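Local structure of putative oxidoreductase (Bacteroides fragilis NCTC 9343, 3EOF) at residues L43-V48 / F81-K86; M108-V113 / F152-V157. The protein binds flavin mononucleotide and probably acts as an oxidoreductase of the nitroreductase family, although its substrate is not established. All coordinates share one frame; numbering follows the deposited sequence.

Contact 1: L43-V48 / F81-K86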
# COMPACT_ATOMS: atom_id res chain seq x y z
N LEU A 43 7.79 -1.49 -9.36
CA LEU A 43 7.75 -2.93 -9.06
C LEU A 43 6.36 -3.58 -9.05
O LEU A 43 5.98 -4.32 -8.09
CB LEU A 43 8.46 -3.14 -7.72
CG LEU A 43 9.88 -2.61 -7.61
CD1 LEU A 43 10.34 -2.59 -6.13
CD2 LEU A 43 10.80 -3.40 -8.48
N TYR A 44 5.64 -3.36 -10.14
CA TYR A 44 4.28 -3.80 -10.26
C TYR A 44 3.89 -4.00 -11.70
O TYR A 44 4.52 -3.48 -12.63
CB TYR A 44 3.33 -2.74 -9.66
CG TYR A 44 3.64 -1.31 -10.09
CD1 TYR A 44 3.18 -0.80 -11.29
CD2 TYR A 44 4.44 -0.47 -9.32
CE1 TYR A 44 3.48 0.49 -11.70
CE2 TYR A 44 4.75 0.83 -9.74
CZ TYR A 44 4.24 1.30 -10.92
OH TYR A 44 4.49 2.58 -11.36
N SER A 45 2.83 -4.77 -11.87
CA SER A 45 2.16 -4.95 -13.13
C SER A 45 0.70 -4.92 -12.75
O SER A 45 0.34 -5.21 -11.63
CB SER A 45 2.50 -6.29 -13.77
OG SER A 45 3.79 -6.22 -14.34
N VAL A 46 -0.12 -4.55 -13.72
CA VAL A 46 -1.55 -4.48 -13.58
C VAL A 46 -2.16 -5.35 -14.67
O VAL A 46 -2.00 -5.08 -15.89
CB VAL A 46 -2.08 -3.02 -13.75
CG1 VAL A 46 -3.63 -2.97 -13.47
CG2 VAL A 46 -1.29 -2.02 -12.86
N VAL A 47 -2.87 -6.41 -14.26
CA VAL A 47 -3.62 -7.19 -15.19
C VAL A 47 -5.02 -6.57 -15.28
O VAL A 47 -5.72 -6.43 -14.26
CB VAL A 47 -3.70 -8.67 -14.82
CG1 VAL A 47 -4.45 -9.39 -15.88
CG2 VAL A 47 -2.31 -9.25 -14.67
N VAL A 48 -5.40 -6.20 -16.50
CA VAL A 48 -6.71 -5.62 -16.82
C VAL A 48 -7.59 -6.74 -17.40
O VAL A 48 -7.27 -7.31 -18.42
CB VAL A 48 -6.58 -4.48 -17.86
CG1 VAL A 48 -7.98 -3.93 -18.25
CG2 VAL A 48 -5.64 -3.35 -17.31
N PHE A 81 8.67 -8.14 -9.51
CA PHE A 81 10.13 -8.01 -9.60
C PHE A 81 10.65 -8.73 -10.85
O PHE A 81 11.82 -8.59 -11.21
CB PHE A 81 10.86 -8.51 -8.33
CG PHE A 81 11.51 -7.41 -7.57
CD1 PHE A 81 12.63 -6.79 -8.11
CD2 PHE A 81 11.08 -7.04 -6.33
CE1 PHE A 81 13.28 -5.77 -7.42
CE2 PHE A 81 11.73 -6.05 -5.63
CZ PHE A 81 12.83 -5.40 -6.19
N ARG A 82 9.75 -9.44 -11.54
CA ARG A 82 10.10 -10.20 -12.72
C ARG A 82 10.58 -9.32 -13.85
O ARG A 82 11.61 -9.60 -14.48
CB ARG A 82 8.92 -11.01 -13.22
CG ARG A 82 9.28 -11.86 -14.44
CD ARG A 82 8.18 -12.78 -14.77
NE ARG A 82 8.60 -13.76 -15.76
CZ ARG A 82 9.13 -14.93 -15.48
NH1 ARG A 82 9.35 -15.31 -14.22
NH2 ARG A 82 9.49 -15.73 -16.47
N ARG A 83 9.80 -8.29 -14.16
CA ARG A 83 10.21 -7.38 -15.22
C ARG A 83 11.61 -6.80 -14.93
O ARG A 83 12.49 -6.82 -15.81
CB ARG A 83 9.17 -6.29 -15.44
CG ARG A 83 9.54 -5.29 -16.55
CD ARG A 83 8.41 -4.33 -16.78
NE ARG A 83 8.08 -3.72 -15.54
CZ ARG A 83 6.96 -3.86 -14.82
NH1 ARG A 83 5.88 -4.48 -15.25
NH2 ARG A 83 6.91 -3.24 -13.67
N PHE A 84 11.84 -6.32 -13.72
CA PHE A 84 13.17 -5.81 -13.38
C PHE A 84 14.25 -6.89 -13.48
O PHE A 84 15.33 -6.62 -13.96
CB PHE A 84 13.21 -5.18 -11.99
CG PHE A 84 14.46 -4.39 -11.76
CD1 PHE A 84 14.64 -3.20 -12.44
CD2 PHE A 84 15.46 -4.87 -10.93
CE1 PHE A 84 15.81 -2.45 -12.29
CE2 PHE A 84 16.62 -4.14 -10.76
CZ PHE A 84 16.81 -2.92 -11.46
N CYS A 85 14.00 -8.12 -13.02
CA CYS A 85 15.03 -9.13 -13.11
C CYS A 85 15.33 -9.51 -14.51
O CYS A 85 16.46 -9.87 -14.79
CB CYS A 85 14.67 -10.39 -12.31
SG CYS A 85 14.62 -10.00 -10.57
N LYS A 86 14.32 -9.48 -15.39
CA LYS A 86 14.53 -9.81 -16.79
C LYS A 86 15.41 -8.70 -17.37
O LYS A 86 16.31 -8.95 -18.12
CB LYS A 86 13.19 -10.03 -17.53
CG LYS A 86 12.71 -11.52 -17.52
CD LYS A 86 11.34 -11.74 -18.23
CE LYS A 86 11.31 -13.00 -19.06
NZ LYS A 86 11.79 -14.22 -18.39
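Arg83 carries the polar half of this contact, turning its guanidinium edge to the start of strand 44-49. Arg83 NH2 donates to Tyr44 O at 2.6 Å with a nearly straight N-H...O angle of 161°. The acceptor lies almost exactly in the guanidinium plane, while NH2 stands 29° off the carbonyl plane. Arg83 NH1 adds two weak, bent bonds, to the same Tyr44 O (3.1 Å) and to Ser45 OG (2.9 Å), so one carbonyl oxygen is clasped by both terminal nitrogens. The arginine chain runs extended from the helix, its CG opposite the backbone N, and bends at chi3 (55°), which swings the guanidinium round to the strand. Ser45 OG is also hydrogen-bonded to Asp80, whose carboxylate accepts the backbone N-H of Arg83 as well.

The apolar half is a CH-pi contact. Leu43 CD2 sits over one face of the Phe81 ring, 3.7 Å from its centroid and a little off the normal. Leu43 CD1 lies 3.8 Å from Phe81 CE2 and CZ. The ring of Phe81 is stacked with that of Tyr97.

In this dimeric flavoprotein of the nitroreductase family, the contact joins strand 44-49, outermost within its chain, to the residue before helix 82-89 and its first turn, close to FMN-binding Thr37. Helix 100-123 packs against Leu43, Tyr44 and Phe81. The second subunit supplies Tyr186 to Arg83 and His179 to Ser45, and its strand pairs in parallel with Val46 to Val48, extending the sheet across the dimer.

Contact 2: M108-V113 / F152-V157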
# COMPACT_ATOMS: atom_id res chain seq x y z
N MSE A 108 4.48 -2.75 -1.64
CA MSE A 108 4.29 -1.34 -1.33
C MSE A 108 4.20 -0.54 -2.56
O MSE A 108 3.40 0.40 -2.61
CB MSE A 108 5.39 -0.80 -0.45
CG MSE A 108 5.37 -1.46 0.94
SE MSE A 108 6.57 -0.60 2.26
CE MSE A 108 8.30 -1.02 1.49
N ASP A 109 5.05 -0.82 -3.54
CA ASP A 109 5.02 -0.04 -4.80
C ASP A 109 3.65 -0.19 -5.41
O ASP A 109 3.06 0.74 -5.90
CB ASP A 109 6.07 -0.53 -5.81
CG ASP A 109 7.30 0.39 -5.94
OD1 ASP A 109 7.68 1.10 -4.96
OD2 ASP A 109 7.91 0.34 -7.07
N THR A 110 3.17 -1.41 -5.35
CA THR A 110 1.92 -1.81 -5.96
C THR A 110 0.68 -1.22 -5.31
O THR A 110 -0.30 -0.96 -6.00
CB THR A 110 1.82 -3.36 -5.92
OG1 THR A 110 3.00 -3.91 -6.51
CG2 THR A 110 0.61 -3.87 -6.67
N LEU A 111 0.72 -1.10 -3.99
CA LEU A 111 -0.40 -0.59 -3.23
C LEU A 111 -0.49 0.92 -3.42
O LEU A 111 -1.58 1.46 -3.46
CB LEU A 111 -0.29 -0.96 -1.77
CG LEU A 111 -0.61 -2.45 -1.56
CD1 LEU A 111 -0.03 -2.92 -0.24
CD2 LEU A 111 -2.07 -2.62 -1.64
N LEU A 112 0.65 1.56 -3.57
CA LEU A 112 0.69 3.03 -3.85
C LEU A 112 0.05 3.37 -5.17
O LEU A 112 -0.70 4.32 -5.28
CB LEU A 112 2.13 3.51 -3.81
CG LEU A 112 2.68 4.00 -2.48
CD1 LEU A 112 2.22 3.32 -1.21
CD2 LEU A 112 4.18 3.99 -2.57
N VAL A 113 0.37 2.58 -6.20
CA VAL A 113 -0.29 2.71 -7.50
C VAL A 113 -1.80 2.46 -7.41
O VAL A 113 -2.61 3.24 -7.92
CB VAL A 113 0.33 1.74 -8.57
CG1 VAL A 113 -0.52 1.66 -9.78
CG2 VAL A 113 1.72 2.15 -8.92
N PHE A 152 3.28 -11.56 -7.96
CA PHE A 152 2.39 -11.95 -6.92
C PHE A 152 1.20 -10.98 -6.87
O PHE A 152 1.39 -9.76 -6.82
CB PHE A 152 3.17 -11.96 -5.57
CG PHE A 152 2.42 -12.65 -4.46
CD1 PHE A 152 1.37 -12.01 -3.82
CD2 PHE A 152 2.73 -13.95 -4.10
CE1 PHE A 152 0.61 -12.66 -2.85
CE2 PHE A 152 1.99 -14.61 -3.13
CZ PHE A 152 0.93 -13.95 -2.50
N PRO A 153 -0.05 -11.49 -6.87
CA PRO A 153 -1.19 -10.60 -6.83
C PRO A 153 -1.37 -10.01 -5.44
O PRO A 153 -1.40 -10.75 -4.44
CB PRO A 153 -2.35 -11.51 -7.17
CG PRO A 153 -1.96 -12.81 -6.61
CD PRO A 153 -0.49 -12.91 -6.87
N ILE A 154 -1.39 -8.68 -5.37
CA ILE A 154 -1.49 -7.96 -4.10
C ILE A 154 -2.93 -7.62 -3.79
O ILE A 154 -3.47 -8.06 -2.76
CB ILE A 154 -0.59 -6.68 -4.09
CG1 ILE A 154 0.89 -7.10 -4.16
CG2 ILE A 154 -0.79 -5.82 -2.81
CD1 ILE A 154 1.33 -8.08 -3.10
N THR A 155 -3.55 -6.82 -4.63
CA THR A 155 -4.97 -6.53 -4.47
C THR A 155 -5.66 -6.41 -5.83
O THR A 155 -5.01 -6.31 -6.86
CB THR A 155 -5.27 -5.33 -3.61
OG1 THR A 155 -6.68 -5.34 -3.30
CG2 THR A 155 -4.88 -4.07 -4.34
N THR A 156 -7.00 -6.46 -5.79
CA THR A 156 -7.84 -6.40 -6.96
C THR A 156 -8.87 -5.34 -6.73
O THR A 156 -9.39 -5.23 -5.63
CB THR A 156 -8.56 -7.74 -7.20
OG1 THR A 156 -7.55 -8.76 -7.25
CG2 THR A 156 -9.35 -7.70 -8.54
N VAL A 157 -9.13 -4.55 -7.77
CA VAL A 157 -10.10 -3.49 -7.71
C VAL A 157 -11.08 -3.64 -8.85
O VAL A 157 -10.69 -3.71 -10.02
CB VAL A 157 -9.40 -2.15 -7.82
CG1 VAL A 157 -10.36 -0.97 -7.95
CG2 VAL A 157 -8.48 -1.97 -6.62
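Leu111 and Ile154 meet because their first torsions send complementary branches across the gap between helix and strand. In Leu111, chi1 of -74° sets CG opposite the carbonyl carbon, bringing the isobutyl end nearer the strand than its CB direction alone would suggest. In Ile154, chi1 of -66° leaves the CG2 methyl opposite the backbone N, where it faces that end. Ile154 CG2 lies 3.6 Å from Leu111 CG and from Leu111 CD2, the two side chains crossing at about a right angle with the methyl set against the fork of the leucine. Thr110 extends the apolar surface: Thr110 CG2 comes to 4.0 Å from Ile154 CB, while its OG1 turns back to bond to Ala106 O in the preceding helical turn. A looser touch, Leu111 CD2 to Thr155 CG2 at 4.2 Å, brings in the next strand residue.

Ile154 and Thr155 both point toward the helix, as they form a classic beta bulge opposite Phe77 of strand 73-80. This lets two successive residues present side chains to the same helix. On the dimer side, Leu111 packs on Leu111 of the second subunit, while Asp109 and Leu112 on the same helix touch the flavin.

Segments 108-113 and 152-157 run nearly parallel (14°), with axes 8.7 Å apart. The contact packs helix 100-123 on strand 151-160, which is flanked by strands 73-80 and 127-131.

Overall arrangement
From the N terminus, strand 44-49 comes first; the chain then passes through strand 73-80, and contact 1 closes this loop at helix 82-89. Helix 100-123 follows, and contact 2 closes a second loop when strand 151-160 comes to lie against it. The two loops are in series and neither nest nor cross. The centres of the two contacts are about 11 Å apart, and the contacts touch: Leu43 N probably donates to Asp109 OD2, and Tyr44 packs on Thr110 and Val113. Helix 100-123 thus links strands 44-49 and 151-160 of one antiparallel sheet, and both contacts reach the second subunit, with contact 2 including residues of the flavin pocket.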